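Local coordinates for protein ficolin-3 (Homo sapiens, PDB 2J5Z) that binds galactose through its fibrinogen-like domain and probably acts as a soluble recognition lectin of innate immunity, at residues 193-198 with 207-212; 143-148 with 180-184; 161-167 with 177-181. All coordinates share one frame; numbering follows the deposited sequence.

How the interactions relate
The three contacts gather in the loop-built part of this fibrinogen-like domain, an example of a recognition site assembled from loops. Segments 143-148 and 161-167 lie between strand 131-133 and helix 167-171, the second leading directly into the helix. The partners 177-181 and 180-184 overlap, so interactions 2 and 3 end on the same piece of chain and share C180 and Y181, their centres about 12 Å apart. Interaction 1 comes later, in the loop before strand 215-220, its centre about 16 Å from that of interaction 2 and 19 Å from that of interaction 3. V209 packs on Y181, and all three touch the galactose; interaction 3 also joins the calcium loop to the pocket through the disulfide C167-C180.

Interaction 1: 193-198 with 207-212; sequences EAAAHK and RGVGHP. With GAL (beta-D-galactopyranose), chain E.
K198 and G210 bring the two backbones closest, their CA atoms 5.0 Å apart, and K198 O receives a CA-H...O contact from G210 CA at 3.3 Å. Each side is folded by a turn of its own: type I from E193 to A196, type II from G208 to H211, with G210 at the positive phi that the third position of a type II turn calls for. The E193 carboxylate does most of the joining. Its CG stands anti to the backbone N (chi1 -173°) and the chain then bends at chi2, which carries the two oxygens to different donors. OE2 takes a hydrogen bond from H211 ND1 at 2.7 Å, on its syn side and within the imidazole plane. OE1 forms a salt bridge with R207 NH2 at 3.2 Å, met nearly head-on, the carboxylate and guanidinium planes steeply inclined at 70°. Both segments belong to the long loop region between helix 167-171 and strand 215-220 of the fibrinogen-like domain, where V209 lines the galactose pocket, its CG2 3.0 Å from GAL O3. R207 NH2 also donates to P212 O at 2.7 Å, while H211 CB rests over one guanidinium face. The two acceptors of NH2, E193 OE1 and P212 O, probably limit the group's rotation. Apart from these polar bonds, A196 CB packs against P212 CD at 3.8 Å, and D202 receives the G210 N-H.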
ATOM      1  N   GLU A 193       8.867 -17.885 -18.501  1.00 33.22           N
ATOM      2  CA  GLU A 193       9.800 -18.154 -19.610  1.00 34.02           C
ATOM      3  C   GLU A 193       9.089 -18.272 -20.962  1.00 34.42           C
ATOM      4  O   GLU A 193       9.567 -17.746 -21.973  1.00 34.51           O
ATOM      5  CB  GLU A 193      10.626 -19.417 -19.332  1.00 34.62           C
ATOM      6  CG  GLU A 193      11.748 -19.705 -20.340  1.00 35.46           C
ATOM      7  CD  GLU A 193      13.020 -18.916 -20.078  1.00 37.42           C
ATOM      8  OE1 GLU A 193      13.364 -18.688 -18.891  1.00 37.45           O
ATOM      9  OE2 GLU A 193      13.691 -18.536 -21.069  1.00 37.73           O
ATOM     10  N   ALA A 194       7.943 -18.951 -20.977  1.00 34.68           N
ATOM     11  CA  ALA A 194       7.181 -19.124 -22.204  1.00 34.75           C
ATOM     12  C   ALA A 194       6.881 -17.780 -22.859  1.00 35.58           C
ATOM     13  O   ALA A 194       7.053 -17.613 -24.073  1.00 36.43           O
ATOM     14  CB  ALA A 194       5.890 -19.877 -21.920  1.00 35.01           C
ATOM     15  N   ALA A 195       6.458 -16.818 -22.040  1.00 35.32           N
ATOM     16  CA  ALA A 195       6.041 -15.508 -22.528  1.00 35.99           C
ATOM     17  C   ALA A 195       7.212 -14.535 -22.698  1.00 35.71           C
ATOM     18  O   ALA A 195       7.030 -13.408 -23.172  1.00 35.67           O
ATOM     19  CB  ALA A 195       4.977 -14.912 -21.599  1.00 35.67           C
ATOM     20  N   ALA A 196       8.407 -14.989 -22.337  1.00 36.03           N
ATOM     21  CA  ALA A 196       9.609 -14.157 -22.379  1.00 35.76           C
ATOM     22  C   ALA A 196       9.937 -13.585 -23.757  1.00 36.42           C
ATOM     23  O   ALA A 196       9.720 -14.217 -24.798  1.00 36.43           O
ATOM     24  CB  ALA A 196      10.797 -14.905 -21.814  1.00 35.90           C
ATOM     25  N   HIS A 197      10.467 -12.372 -23.741  1.00 35.86           N
ATOM     26  CA  HIS A 197      10.817 -11.674 -24.954  1.00 36.24           C
ATOM     27  C   HIS A 197      12.276 -12.003 -25.260  1.00 35.16           C
ATOM     28  O   HIS A 197      12.956 -12.597 -24.430  1.00 35.65           O
ATOM     29  CB  HIS A 197      10.579 -10.182 -24.736  1.00 37.09           C
ATOM     30  CG  HIS A 197       9.313  -9.900 -23.984  1.00 39.13           C
ATOM     31  ND1 HIS A 197       8.139  -9.536 -24.609  1.00 40.15           N
ATOM     32  CD2 HIS A 197       9.022  -9.991 -22.663  1.00 39.81           C
ATOM     33  CE1 HIS A 197       7.188  -9.384 -23.701  1.00 40.25           C
ATOM     34  NE2 HIS A 197       7.698  -9.656 -22.514  1.00 40.03           N
ATOM     35  N   LYS A 198      12.726 -11.660 -26.462  1.00 34.65           N
ATOM     36  CA  LYS A 198      14.121 -11.831 -26.853  1.00 33.35           C
ATOM     37  C   LYS A 198      14.984 -11.104 -25.824  1.00 32.08           C
ATOM     38  O   LYS A 198      15.941 -11.658 -25.280  1.00 32.14           O
ATOM     39  CB  LYS A 198      14.327 -11.220 -28.244  1.00 34.21           C
ATOM     40  CG  LYS A 198      15.641 -11.559 -28.948  1.00 35.11           C
ATOM     41  CD  LYS A 198      15.702 -10.834 -30.295  1.00 36.28           C
ATOM     42  CE  LYS A 198      16.949 -11.211 -31.093  1.00 36.88           C
ATOM     43  NZ  LYS A 198      17.035 -10.462 -32.387  1.00 35.99           N
ATOM     44  N   ARG A 207      21.072 -15.456 -15.006  1.00 31.80           N
ATOM     45  CA  ARG A 207      20.353 -16.390 -15.880  1.00 32.26           C
ATOM     46  C   ARG A 207      20.616 -16.140 -17.360  1.00 32.32           C
ATOM     47  O   ARG A 207      20.284 -16.968 -18.211  1.00 32.28           O
ATOM     48  CB  ARG A 207      18.845 -16.360 -15.587  1.00 32.51           C
ATOM     49  CG  ARG A 207      18.519 -16.535 -14.114  1.00 33.35           C
ATOM     50  CD  ARG A 207      17.071 -16.959 -13.848  1.00 36.03           C
ATOM     51  NE  ARG A 207      16.118 -16.518 -14.867  1.00 37.42           N
ATOM     52  CZ  ARG A 207      15.429 -17.348 -15.648  1.00 37.92           C
ATOM     53  NH1 ARG A 207      15.594 -18.659 -15.527  1.00 38.93           N
ATOM     54  NH2 ARG A 207      14.574 -16.873 -16.546  1.00 37.68           N
ATOM     55  N   GLY A 208      21.211 -14.996 -17.675  1.00 32.09           N
ATOM     56  CA  GLY A 208      21.588 -14.693 -19.047  1.00 31.85           C
ATOM     57  C   GLY A 208      20.539 -13.925 -19.814  1.00 32.14           C
ATOM     58  O   GLY A 208      19.386 -13.828 -19.380  1.00 32.55           O
ATOM     59  N   VAL A 209      20.940 -13.378 -20.959  1.00 32.10           N
ATOM     60  CA  VAL A 209      20.033 -12.662 -21.844  1.00 32.47           C
ATOM     61  C   VAL A 209      18.903 -13.589 -22.283  1.00 32.75           C
ATOM     62  O   VAL A 209      19.118 -14.788 -22.473  1.00 32.47           O
ATOM     63  CB  VAL A 209      20.777 -12.119 -23.085  1.00 32.58           C
ATOM     64  CG1 VAL A 209      19.840 -11.355 -23.988  1.00 33.11           C
ATOM     65  CG2 VAL A 209      21.933 -11.229 -22.657  1.00 32.53           C
ATOM     66  N   GLY A 210      17.700 -13.038 -22.418  1.00 32.29           N
ATOM     67  CA  GLY A 210      16.559 -13.810 -22.907  1.00 32.74           C
ATOM     68  C   GLY A 210      15.938 -14.718 -21.861  1.00 32.58           C
ATOM     69  O   GLY A 210      14.994 -15.454 -22.151  1.00 33.71           O
ATOM     70  N   HIS A 211      16.470 -14.677 -20.646  1.00 31.93           N
ATOM     71  CA  HIS A 211      15.958 -15.499 -19.554  1.00 31.86           C
ATOM     72  C   HIS A 211      15.730 -14.671 -18.278  1.00 31.62           C
ATOM     73  O   HIS A 211      16.606 -14.572 -17.406  1.00 31.57           O
ATOM     74  CB  HIS A 211      16.878 -16.693 -19.308  1.00 33.11           C
ATOM     75  CG  HIS A 211      17.234 -17.436 -20.562  1.00 34.05           C
ATOM     76  ND1 HIS A 211      16.305 -18.140 -21.300  1.00 35.01           N
ATOM     77  CD2 HIS A 211      18.414 -17.577 -21.213  1.00 35.13           C
ATOM     78  CE1 HIS A 211      16.897 -18.687 -22.348  1.00 35.30           C
ATOM     79  NE2 HIS A 211      18.177 -18.358 -22.320  1.00 35.15           N
ATOM     80  N   PRO A 212      14.525 -14.090 -18.164  1.00 30.52           N
ATOM     81  CA  PRO A 212      14.209 -12.999 -17.239  1.00 28.83           C
ATOM     82  C   PRO A 212      13.836 -13.377 -15.806  1.00 27.50           C
ATOM     83  O   PRO A 212      13.690 -14.557 -15.464  1.00 27.81           O
ATOM     84  CB  PRO A 212      13.010 -12.341 -17.915  1.00 29.51           C
ATOM     85  CG  PRO A 212      12.274 -13.514 -18.500  1.00 30.38           C
ATOM     86  CD  PRO A 212      13.352 -14.474 -18.973  1.00 30.28           C
TER
HETATM   87  C1  GAL E1278      24.174  -7.401 -26.224  1.00 55.78           C
HETATM   88  C2  GAL E1278      23.449  -7.943 -25.002  1.00 55.66           C
HETATM   89  C3  GAL E1278      22.133  -8.600 -25.398  1.00 55.38           C
HETATM   90  C4  GAL E1278      21.362  -7.829 -26.471  1.00 55.54           C
HETATM   91  C5  GAL E1278      22.261  -7.204 -27.525  1.00 55.31           C
HETATM   92  C6  GAL E1278      21.463  -6.278 -28.434  1.00 55.09           C
HETATM   93  O1  GAL E1278      25.395  -6.756 -25.842  1.00 56.09           O
HETATM   94  O2  GAL E1278      24.275  -8.906 -24.333  0.50 55.56           O
HETATM   95  O3  GAL E1278      21.318  -8.717 -24.230  0.50 55.20           O
HETATM   96  O4  GAL E1278      20.583  -6.797 -25.858  0.50 55.74           O
HETATM   97  O5  GAL E1278      23.293  -6.482 -26.859  1.00 55.62           O
HETATM   98  O6  GAL E1278      21.827  -6.515 -29.800  1.00 55.78           O

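Interaction 2: 143-148 with 180-184; sequences DSLSLH and CYRSN. With GAL (beta-D-galactopyranose), chain E.
R182 and D143 meet at the edge of a guanidinium group, in the loop-rich part of the fibrinogen-like domain that carries the galactose pocket. R182 NH2 donates to D143 O at 3.0 Å, with the carbonyl oxygen lying in the guanidinium plane and an N-H...O angle of 158°. To get there the arginine bends at chi2 and chi3. The backbone around the acceptor is held by an Asx turn: D143 OD1 accepts L145 N and S146 N from the same face of its carboxylate, and the turn leads into the 3-10 segment 146-148. A second bond follows one residue further along each segment: S183 OG donates to S144 O at 2.9 Å, coming from above the carbonyl plane. The H148 ring lies side by side with Y181, both pointing the same way, and W175 meets it edge-to-face. Y181 is sandwiched: N184 CB sits 3.4 Å above the centre of one ring face, and GAL O3 lies over the opposite face, 2.9 Å above it and offset toward the rim. With CG between the backbone N and the carbonyl carbon (chi1 74°), the ring stands between N184 CB and the sugar, and its hydroxyl is bonded to D202. Before it, C180 follows a cis peptide bond, and C180 N donates to GAL O5 at 2.6 Å.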
ATOM      1  N   ASP A 143      28.423 -10.024 -11.462  1.00 20.60           N
ATOM      2  CA  ASP A 143      28.481  -8.632 -11.900  1.00 20.27           C
ATOM      3  C   ASP A 143      27.997  -8.484 -13.339  1.00 19.69           C
ATOM      4  O   ASP A 143      28.612  -9.004 -14.279  1.00 20.11           O
ATOM      5  CB  ASP A 143      29.912  -8.106 -11.738  1.00 20.66           C
ATOM      6  CG  ASP A 143      30.063  -6.661 -12.169  1.00 22.14           C
ATOM      7  OD1 ASP A 143      29.039  -5.987 -12.427  1.00 20.47           O
ATOM      8  OD2 ASP A 143      31.224  -6.209 -12.252  1.00 22.73           O
ATOM      9  N   SER A 144      26.885  -7.766 -13.514  1.00 19.20           N
ATOM     10  CA  SER A 144      26.392  -7.448 -14.854  1.00 19.10           C
ATOM     11  C   SER A 144      26.128  -5.950 -15.054  1.00 18.25           C
ATOM     12  O   SER A 144      25.415  -5.566 -15.979  1.00 17.04           O
ATOM     13  CB  SER A 144      25.112  -8.232 -15.162  1.00 19.70           C
ATOM     14  OG  SER A 144      25.391  -9.611 -15.366  1.00 21.83           O
ATOM     15  N   LEU A 145      26.693  -5.119 -14.185  1.00 17.21           N
ATOM     16  CA  LEU A 145      26.473  -3.685 -14.271  1.00 17.45           C
ATOM     17  C   LEU A 145      27.761  -2.890 -14.525  1.00 17.83           C
ATOM     18  O   LEU A 145      27.691  -1.749 -14.957  1.00 17.90           O
ATOM     19  CB  LEU A 145      25.768  -3.171 -13.011  1.00 17.48           C
ATOM     20  CG  LEU A 145      25.043  -1.816 -13.092  1.00 18.70           C
ATOM     21  CD1 LEU A 145      23.978  -1.821 -14.182  1.00 17.81           C
ATOM     22  CD2 LEU A 145      24.420  -1.460 -11.753  1.00 17.97           C
ATOM     23  N   SER A 146      28.927  -3.496 -14.308  1.00 19.16           N
ATOM     24  CA  SER A 146      30.186  -2.756 -14.463  1.00 19.57           C
ATOM     25  C   SER A 146      30.384  -2.251 -15.878  1.00 19.40           C
ATOM     26  O   SER A 146      30.873  -1.138 -16.078  1.00 20.05           O
ATOM     27  CB  SER A 146      31.392  -3.603 -14.044  1.00 19.68           C
ATOM     28  OG  SER A 146      31.386  -3.821 -12.653  1.00 20.98           O
ATOM     29  N   LEU A 147      30.004  -3.068 -16.857  1.00 19.41           N
ATOM     30  CA  LEU A 147      30.069  -2.672 -18.269  1.00 19.34           C
ATOM     31  C   LEU A 147      29.360  -1.338 -18.493  1.00 18.88           C
ATOM     32  O   LEU A 147      29.762  -0.528 -19.325  1.00 18.13           O
ATOM     33  CB  LEU A 147      29.435  -3.752 -19.172  1.00 20.25           C
ATOM     34  CG  LEU A 147      29.059  -3.307 -20.596  1.00 23.51           C
ATOM     35  CD1 LEU A 147      30.295  -3.019 -21.454  1.00 23.64           C
ATOM     36  CD2 LEU A 147      28.125  -4.285 -21.318  1.00 23.96           C
ATOM     37  N   HIS A 148      28.300  -1.111 -17.726  1.00 17.47           N
ATOM     38  CA  HIS A 148      27.458   0.046 -17.930  1.00 16.33           C
ATOM     39  C   HIS A 148      27.970   1.295 -17.234  1.00 16.00           C
ATOM     40  O   HIS A 148      27.507   2.399 -17.514  1.00 16.14           O
ATOM     41  CB  HIS A 148      26.026  -0.290 -17.526  1.00 16.46           C
ATOM     42  CG  HIS A 148      25.387  -1.257 -18.467  1.00 16.13           C
ATOM     43  ND1 HIS A 148      25.272  -2.600 -18.191  1.00 17.86           N
ATOM     44  CD2 HIS A 148      24.900  -1.084 -19.713  1.00 15.94           C
ATOM     45  CE1 HIS A 148      24.709  -3.211 -19.219  1.00 16.11           C
ATOM     46  NE2 HIS A 148      24.475  -2.313 -20.156  1.00 19.04           N
ATOM     47  N   CYS A 180      24.271  -4.060 -26.703  1.00 23.30           N
ATOM     48  CA  CYS A 180      23.496  -3.117 -25.904  1.00 23.27           C
ATOM     49  C   CYS A 180      23.656  -3.267 -24.388  1.00 21.97           C
ATOM     50  O   CYS A 180      23.772  -2.257 -23.685  1.00 21.49           O
ATOM     51  CB  CYS A 180      22.017  -3.194 -26.284  1.00 23.69           C
ATOM     52  SG  CYS A 180      21.682  -2.523 -27.909  1.00 25.42           S
ATOM     53  N   TYR A 181      23.653  -4.499 -23.880  1.00 20.61           N
ATOM     54  CA  TYR A 181      23.629  -4.692 -22.424  1.00 20.85           C
ATOM     55  C   TYR A 181      24.133  -6.017 -21.830  1.00 20.66           C
ATOM     56  O   TYR A 181      24.129  -7.066 -22.486  1.00 21.72           O
ATOM     57  CB  TYR A 181      22.214  -4.422 -21.877  1.00 20.18           C
ATOM     58  CG  TYR A 181      21.165  -5.496 -22.164  1.00 21.04           C
ATOM     59  CD1 TYR A 181      21.074  -6.638 -21.375  1.00 20.47           C
ATOM     60  CD2 TYR A 181      20.238  -5.333 -23.186  1.00 21.23           C
ATOM     61  CE1 TYR A 181      20.104  -7.607 -21.610  1.00 20.60           C
ATOM     62  CE2 TYR A 181      19.255  -6.299 -23.429  1.00 21.66           C
ATOM     63  CZ  TYR A 181      19.199  -7.431 -22.639  1.00 20.90           C
ATOM     64  OH  TYR A 181      18.237  -8.394 -22.857  1.00 22.73           O
ATOM     65  N   ARG A 182      24.558  -5.945 -20.569  1.00 19.47           N
ATOM     66  CA  ARG A 182      24.708  -7.120 -19.712  1.00 19.21           C
ATOM     67  C   ARG A 182      23.560  -7.156 -18.706  1.00 18.56           C
ATOM     68  O   ARG A 182      23.269  -8.203 -18.134  1.00 19.56           O
ATOM     69  CB  ARG A 182      26.029  -7.080 -18.936  1.00 20.10           C
ATOM     70  CG  ARG A 182      27.278  -6.882 -19.786  1.00 24.08           C
ATOM     71  CD  ARG A 182      28.181  -8.096 -19.785  1.00 23.93           C
ATOM     72  NE  ARG A 182      28.389  -8.644 -18.448  1.00 23.97           N
ATOM     73  CZ  ARG A 182      28.502  -9.944 -18.200  1.00 24.52           C
ATOM     74  NH1 ARG A 182      28.433 -10.820 -19.199  1.00 24.98           N
ATOM     75  NH2 ARG A 182      28.682 -10.373 -16.965  1.00 25.48           N
ATOM     76  N   SER A 183      22.929  -6.003 -18.468  1.00 18.56           N
ATOM     77  CA  SER A 183      21.727  -5.933 -17.610  1.00 17.03           C
ATOM     78  C   SER A 183      20.668  -5.017 -18.227  1.00 16.11           C
ATOM     79  O   SER A 183      20.983  -4.065 -18.935  1.00 14.82           O
ATOM     80  CB  SER A 183      22.071  -5.465 -16.191  1.00 17.42           C
ATOM     81  OG  SER A 183      22.816  -4.255 -16.222  1.00 17.44           O
ATOM     82  N   ASN A 184      19.407  -5.293 -17.926  1.00 16.62           N
ATOM     83  CA  ASN A 184      18.302  -4.622 -18.596  1.00 16.31           C
ATOM     84  C   ASN A 184      17.070  -4.665 -17.693  1.00 15.93           C
ATOM     85  O   ASN A 184      16.000  -5.137 -18.098  1.00 16.79           O
ATOM     86  CB  ASN A 184      18.002  -5.357 -19.911  1.00 17.91           C
ATOM     87  CG  ASN A 184      17.034  -4.621 -20.793  1.00 17.35           C
ATOM     88  OD1 ASN A 184      17.124  -3.389 -20.967  1.00 17.07           O
ATOM     89  ND2 ASN A 184      16.103  -5.379 -21.409  1.00 19.23           N
TER
HETATM   90  C1  GAL E1278      24.174  -7.401 -26.224  1.00 55.78           C
HETATM   91  C2  GAL E1278      23.449  -7.943 -25.002  1.00 55.66           C
HETATM   92  C3  GAL E1278      22.133  -8.600 -25.398  1.00 55.38           C
HETATM   93  C4  GAL E1278      21.362  -7.829 -26.471  1.00 55.54           C
HETATM   94  C5  GAL E1278      22.261  -7.204 -27.525  1.00 55.31           C
HETATM   95  C6  GAL E1278      21.463  -6.278 -28.434  1.00 55.09           C
HETATM   96  O1  GAL E1278      25.395  -6.756 -25.842  1.00 56.09           O
HETATM   97  O2  GAL E1278      24.275  -8.906 -24.333  0.50 55.56           O
HETATM   98  O3  GAL E1278      21.318  -8.717 -24.230  0.50 55.20           O
HETATM   99  O4  GAL E1278      20.583  -6.797 -25.858  0.50 55.74           O
HETATM  100  O5  GAL E1278      23.293  -6.482 -26.859  1.00 55.62           O
HETATM  101  O6  GAL E1278      21.827  -6.515 -29.800  1.00 55.78           O

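Interaction 3: 161-167 with 177-181; sequences DSSNSNC and YASCY. With CA (calcium ion), chain D; GAL (beta-D-galactopyranose), chain E.
The Y177 ring has the backbone carbon C167 C over one face, with C167 CB 3.5 Å from Y177 CG, while C180 O lies in plane at the ring edge. Y177 thus wedges beside a disulfide that ties the calcium-binding loop of the fibrinogen-like domain to the galactose pocket. C167 SG and C180 SG are joined at 2.0 Å with a chi3 of -83°, a left-handed twist, and the C167 sulfur is oblique to the Y177 ring. The ring's hydroxyl is bonded to N184. A second flat group, the D161 carboxylate, works in two directions. OD1 binds the calcium ion at 2.4 Å and also accepts S163 N from above the carboxylate plane, closing an Asx turn. OD2 turns away from the metal to accept C167 N at 2.8 Å, nearly in line with its own C-O bond. One carboxylate therefore links the ion to the first residue of helix 167-171, whose N-cap is N166. S163 O and S165 O, two waters and both carboxylate oxygens of D159 complete the metal's coordination, and one of those waters also donates to D161 O. Between the two segments the backbone bond is S162 N to A178 O, 3.2 Å long with an N-H...O angle of 151°, the donor lying above the carbonyl plane. Next along the two segments, S163 CB touches S179 CB at 3.7 Å, and a water lies 2.5 Å from S162 OG and 2.8 Å from S179 OG.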
ATOM      1  N   ASP A 161      23.675   5.886 -26.847  1.00 22.23           N
ATOM      2  CA  ASP A 161      24.439   4.656 -26.644  1.00 22.64           C
ATOM      3  C   ASP A 161      25.609   4.544 -27.629  1.00 23.11           C
ATOM      4  O   ASP A 161      25.918   5.497 -28.331  1.00 23.49           O
ATOM      5  CB  ASP A 161      23.532   3.421 -26.679  1.00 23.62           C
ATOM      6  CG  ASP A 161      22.827   3.244 -28.012  1.00 25.03           C
ATOM      7  OD1 ASP A 161      23.443   3.537 -29.063  1.00 26.18           O
ATOM      8  OD2 ASP A 161      21.656   2.807 -28.007  1.00 24.29           O
ATOM      9  N   SER A 162      26.269   3.397 -27.646  1.00 24.20           N
ATOM     10  CA  SER A 162      27.454   3.219 -28.479  1.00 25.36           C
ATOM     11  C   SER A 162      27.133   2.318 -29.669  1.00 27.17           C
ATOM     12  O   SER A 162      28.028   1.762 -30.304  1.00 27.70           O
ATOM     13  CB  SER A 162      28.600   2.634 -27.655  1.00 25.66           C
ATOM     14  OG  SER A 162      28.265   1.364 -27.127  1.00 25.47           O
ATOM     15  N   SER A 163      25.846   2.182 -29.959  1.00 27.72           N
ATOM     16  CA  SER A 163      25.375   1.329 -31.045  1.00 28.78           C
ATOM     17  C   SER A 163      24.973   2.169 -32.256  1.00 29.21           C
ATOM     18  O   SER A 163      24.571   3.327 -32.107  1.00 28.52           O
ATOM     19  CB  SER A 163      24.183   0.499 -30.562  1.00 29.15           C
ATOM     20  OG  SER A 163      23.592  -0.242 -31.615  1.00 30.40           O
ATOM     21  N   ASN A 164      25.081   1.589 -33.455  1.00 29.56           N
ATOM     22  CA  ASN A 164      24.637   2.263 -34.679  1.00 30.77           C
ATOM     23  C   ASN A 164      23.119   2.379 -34.685  1.00 31.40           C
ATOM     24  O   ASN A 164      22.535   3.108 -35.493  1.00 32.04           O
ATOM     25  CB  ASN A 164      25.123   1.509 -35.927  1.00 31.09           C
ATOM     26  N   SER A 165      22.492   1.651 -33.771  1.00 31.00           N
ATOM     27  CA  SER A 165      21.048   1.729 -33.573  1.00 31.19           C
ATOM     28  C   SER A 165      20.691   2.377 -32.229  1.00 30.40           C
ATOM     29  O   SER A 165      21.570   2.856 -31.487  1.00 30.14           O
ATOM     30  CB  SER A 165      20.437   0.330 -33.652  1.00 31.42           C
ATOM     31  OG  SER A 165      20.871  -0.494 -32.580  1.00 32.40           O
ATOM     32  N   ASN A 166      19.389   2.399 -31.946  1.00 29.26           N
ATOM     33  CA  ASN A 166      18.853   2.836 -30.661  1.00 28.44           C
ATOM     34  C   ASN A 166      18.524   1.621 -29.797  1.00 26.90           C
ATOM     35  O   ASN A 166      17.489   0.969 -29.982  1.00 26.71           O
ATOM     36  CB  ASN A 166      17.605   3.710 -30.876  1.00 29.13           C
ATOM     37  CG  ASN A 166      16.989   4.196 -29.572  1.00 29.46           C
ATOM     38  OD1 ASN A 166      16.906   3.450 -28.595  1.00 29.74           O
ATOM     39  ND2 ASN A 166      16.556   5.452 -29.555  1.00 29.93           N
ATOM     40  N   CYS A 167      19.416   1.312 -28.858  1.00 25.06           N
ATOM     41  CA  CYS A 167      19.262   0.143 -28.005  1.00 23.64           C
ATOM     42  C   CYS A 167      17.945   0.121 -27.244  1.00 22.30           C
ATOM     43  O   CYS A 167      17.389  -0.939 -27.029  1.00 21.67           O
ATOM     44  CB  CYS A 167      20.394   0.051 -26.991  1.00 23.69           C
ATOM     45  SG  CYS A 167      21.957  -0.523 -27.680  1.00 24.37           S
ATOM     46  N   TYR A 177      22.763   1.994 -21.800  1.00 17.23           N
ATOM     47  CA  TYR A 177      23.123   1.009 -22.831  1.00 18.22           C
ATOM     48  C   TYR A 177      24.495   1.236 -23.465  1.00 19.12           C
ATOM     49  O   TYR A 177      24.935   2.368 -23.663  1.00 19.09           O
ATOM     50  CB  TYR A 177      22.064   0.956 -23.945  1.00 17.91           C
ATOM     51  CG  TYR A 177      20.731   0.421 -23.490  1.00 17.36           C
ATOM     52  CD1 TYR A 177      20.614  -0.869 -22.978  1.00 16.56           C
ATOM     53  CD2 TYR A 177      19.592   1.207 -23.563  1.00 17.02           C
ATOM     54  CE1 TYR A 177      19.387  -1.365 -22.544  1.00 17.55           C
ATOM     55  CE2 TYR A 177      18.369   0.723 -23.137  1.00 16.37           C
ATOM     56  CZ  TYR A 177      18.270  -0.561 -22.638  1.00 16.96           C
ATOM     57  OH  TYR A 177      17.056  -1.044 -22.199  1.00 18.78           O
ATOM     58  N   ALA A 178      25.137   0.126 -23.801  1.00 20.46           N
ATOM     59  CA  ALA A 178      26.328   0.133 -24.639  1.00 21.55           C
ATOM     60  C   ALA A 178      25.874  -0.334 -26.032  1.00 22.24           C
ATOM     61  O   ALA A 178      25.328   0.457 -26.804  1.00 22.69           O
ATOM     62  CB  ALA A 178      27.370  -0.803 -24.045  1.00 21.21           C
ATOM     63  N   SER A 179      26.072  -1.611 -26.348  1.00 23.47           N
ATOM     64  CA  SER A 179      25.549  -2.164 -27.599  1.00 24.71           C
ATOM     65  C   SER A 179      25.245  -3.671 -27.529  1.00 24.89           C
ATOM     66  O   SER A 179      25.872  -4.478 -28.228  1.00 25.23           O
ATOM     67  CB  SER A 179      26.477  -1.825 -28.776  1.00 26.27           C
ATOM     68  OG  SER A 179      27.832  -2.084 -28.451  1.00 29.32           O
ATOM     69  N   CYS A 180      24.271  -4.060 -26.703  1.00 23.30           N
ATOM     70  CA  CYS A 180      23.496  -3.117 -25.904  1.00 23.27           C
ATOM     71  C   CYS A 180      23.656  -3.267 -24.388  1.00 21.97           C
ATOM     72  O   CYS A 180      23.772  -2.257 -23.685  1.00 21.49           O
ATOM     73  CB  CYS A 180      22.017  -3.194 -26.284  1.00 23.69           C
ATOM     74  SG  CYS A 180      21.682  -2.523 -27.909  1.00 25.42           S
ATOM     75  N   TYR A 181      23.653  -4.499 -23.880  1.00 20.61           N
ATOM     76  CA  TYR A 181      23.629  -4.692 -22.424  1.00 20.85           C
ATOM     77  C   TYR A 181      24.133  -6.017 -21.830  1.00 20.66           C
ATOM     78  O   TYR A 181      24.129  -7.066 -22.486  1.00 21.72           O
ATOM     79  CB  TYR A 181      22.214  -4.422 -21.877  1.00 20.18           C
ATOM     80  CG  TYR A 181      21.165  -5.496 -22.164  1.00 21.04           C
ATOM     81  CD1 TYR A 181      21.074  -6.638 -21.375  1.00 20.47           C
ATOM     82  CD2 TYR A 181      20.238  -5.333 -23.186  1.00 21.23           C
ATOM     83  CE1 TYR A 181      20.104  -7.607 -21.610  1.00 20.60           C
ATOM     84  CE2 TYR A 181      19.255  -6.299 -23.429  1.00 21.66           C
ATOM     85  CZ  TYR A 181      19.199  -7.431 -22.639  1.00 20.90           C
ATOM     86  OH  TYR A 181      18.237  -8.394 -22.857  1.00 22.73           O
TER
HETATM   87 CA    CA D1277      22.813   4.706 -31.000  1.00 26.65          CA
HETATM   88  C1  GAL E1278      24.174  -7.401 -26.224  1.00 55.78           C
HETATM   89  C2  GAL E1278      23.449  -7.943 -25.002  1.00 55.66           C
HETATM   90  C3  GAL E1278      22.133  -8.600 -25.398  1.00 55.38           C
HETATM   91  C4  GAL E1278      21.362  -7.829 -26.471  1.00 55.54           C
HETATM   92  C5  GAL E1278      22.261  -7.204 -27.525  1.00 55.31           C
HETATM   93  C6  GAL E1278      21.463  -6.278 -28.434  1.00 55.09           C
HETATM   94  O1  GAL E1278      25.395  -6.756 -25.842  1.00 56.09           O
HETATM   95  O2  GAL E1278      24.275  -8.906 -24.333  0.50 55.56           O
HETATM   96  O3  GAL E1278      21.318  -8.717 -24.230  0.50 55.20           O
HETATM   97  O4  GAL E1278      20.583  -6.797 -25.858  0.50 55.74           O
HETATM   98  O5  GAL E1278      23.293  -6.482 -26.859  1.00 55.62           O
HETATM   99  O6  GAL E1278      21.827  -6.515 -29.800  1.00 55.78           O
HETATM  100  O   HOH W   1      24.541   6.259 -30.602  1.00 29.66           O
HETATM  101  O   HOH W   2      29.909  -0.574 -27.257  1.00 42.15           O
HETATM  102  O   HOH W   3      22.782   5.817 -33.145  1.00 32.20           O